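PDB 3FDU: putative enoyl-CoA hydratase/isomerase from Acinetobacter baumannii, which probably acts on acyl-CoA thioesters as an enoyl-CoA hydratase or isomerase of the crotonase superfamily. Local coordinates for residues L202-A205 against S206-T210. The protein carries 4 engineered substitutions. Sequence-based numbering, arbitrary orientation.
Sequences LPLA and SLKQT
The backbone of L207 folds back onto P203, its N donating to P203 O at 3.2 Å with a nearly straight N-H...O angle of 169°, and this i to i+4 bond opens helix 204-214. The next two follow in step, K208 N to L204 O at 2.9 Å and Q209 N to A205 O, also 2.9 Å, while S206 O is gripped twice: T210 N and T210 OG1 reach it from opposite faces of its carbonyl plane, the hydroxyl at 2.6 Å. Among the side chains, L207 has CG beside its own backbone N (chi1 -75°), which lays the branch back along the start of the helix; CD1 there comes 4.1 Å from L202 CB, an apolar touch between the incoming loop and the first turn. On another side of the turn the P203 ring sits by the S206 side chain, with CB 3.9 Å from OG. That hydroxyl is hydrogen-bonded to L141 O of the second subunit, whose F165 and V137 pack on L202 and P203, so the turn lies at the subunit interface. Over the outer flank, the L204 CD2 methyl comes loosely within 4.4 Å of CD, midway along the K208 chain, whose amino end leads away. The arrangement is a proline at the N-cap position, leading into the first turns of an alpha-helix, here docked against a neighbouring subunit in the crotonase-type assembly.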
loop_
_atom_site.group_PDB
_atom_site.type_symbol
_atom_site.label_atom_id
_atom_site.label_comp_id
_atom_site.label_asym_id
_atom_site.label_seq_id
_atom_site.Cartn_x
_atom_site.Cartn_y
_atom_site.Cartn_z
ATOM N N LEU A 202 -12.563 -6.924 -24.970
ATOM C CA LEU A 202 -11.670 -5.738 -25.066
ATOM C C LEU A 202 -10.440 -6.144 -25.841
ATOM O O LEU A 202 -10.225 -7.340 -26.030
ATOM C CB LEU A 202 -11.295 -5.168 -23.661
ATOM C CG LEU A 202 -12.527 -4.724 -22.833
ATOM C CD1 LEU A 202 -12.271 -4.268 -21.331
ATOM C CD2 LEU A 202 -13.259 -3.600 -23.550
ATOM N N PRO A 203 -9.652 -5.170 -26.344
ATOM C CA PRO A 203 -8.519 -5.511 -27.212
ATOM C C PRO A 203 -7.436 -6.242 -26.472
ATOM O O PRO A 203 -6.986 -5.790 -25.400
ATOM C CB PRO A 203 -7.990 -4.145 -27.672
ATOM C CG PRO A 203 -9.175 -3.254 -27.622
ATOM C CD PRO A 203 -9.922 -3.725 -26.355
ATOM N N LEU A 204 -7.009 -7.371 -27.031
ATOM C CA LEU A 204 -5.948 -8.138 -26.417
ATOM C C LEU A 204 -4.666 -7.325 -26.244
ATOM O O LEU A 204 -3.954 -7.470 -25.219
ATOM C CB LEU A 204 -5.619 -9.409 -27.231
ATOM C CG LEU A 204 -4.382 -10.133 -26.608
ATOM C CD1 LEU A 204 -4.626 -11.616 -26.196
ATOM C CD2 LEU A 204 -3.191 -10.037 -27.506
ATOM N N ALA A 205 -4.325 -6.513 -27.243
ATOM C CA ALA A 205 -3.063 -5.789 -27.187
ATOM C C ALA A 205 -3.039 -4.736 -26.085
ATOM O O ALA A 205 -2.000 -4.549 -25.454
ATOM C CB ALA A 205 -2.721 -5.125 -28.569
ATOM N N SER A 206 -4.141 -4.010 -25.909
ATOM C CA SER A 206 -4.302 -3.031 -24.819
ATOM C C SER A 206 -4.146 -3.703 -23.438
ATOM O O SER A 206 -3.482 -3.179 -22.522
ATOM C CB SER A 206 -5.709 -2.446 -24.850
ATOM O OG SER A 206 -5.852 -1.446 -25.860
ATOM N N LEU A 207 -4.825 -4.834 -23.280
ATOM C CA LEU A 207 -4.728 -5.600 -22.028
ATOM C C LEU A 207 -3.336 -6.108 -21.754
ATOM O O LEU A 207 -2.821 -5.967 -20.633
ATOM C CB LEU A 207 -5.797 -6.734 -21.968
ATOM C CG LEU A 207 -7.220 -6.242 -21.682
ATOM C CD1 LEU A 207 -8.293 -7.341 -21.909
ATOM C CD2 LEU A 207 -7.422 -5.626 -20.225
ATOM N N LYS A 208 -2.698 -6.704 -22.759
ATOM C CA LYS A 208 -1.350 -7.204 -22.616
ATOM C C LYS A 208 -0.374 -6.084 -22.283
ATOM O O LYS A 208 0.479 -6.217 -21.413
ATOM C CB LYS A 208 -0.932 -7.861 -23.932
ATOM C CG LYS A 208 0.397 -8.552 -23.930
ATOM C CD LYS A 208 0.551 -9.415 -25.226
ATOM C CE LYS A 208 1.806 -10.256 -25.198
ATOM N NZ LYS A 208 2.883 -9.466 -24.574
ATOM N N GLN A 209 -0.484 -4.966 -23.002
ATOM C CA GLN A 209 0.461 -3.857 -22.780
ATOM C C GLN A 209 0.246 -3.165 -21.410
ATOM O O GLN A 209 1.169 -2.708 -20.766
ATOM C CB GLN A 209 0.259 -2.826 -23.886
ATOM C CG GLN A 209 1.012 -1.596 -23.622
ATOM C CD GLN A 209 2.464 -1.837 -23.834
ATOM O OE1 GLN A 209 2.940 -1.828 -24.993
ATOM N NE2 GLN A 209 3.203 -2.087 -22.741
ATOM N N THR A 210 -1.002 -3.060 -20.990
ATOM C CA THR A 210 -1.307 -2.392 -19.736
ATOM C C THR A 210 -0.751 -3.225 -18.564
ATOM O O THR A 210 -0.129 -2.694 -17.633
ATOM C CB THR A 210 -2.819 -2.285 -19.577
ATOM O OG1 THR A 210 -3.333 -1.458 -20.634
ATOM C CG2 THR A 210 -3.192 -1.685 -18.197
#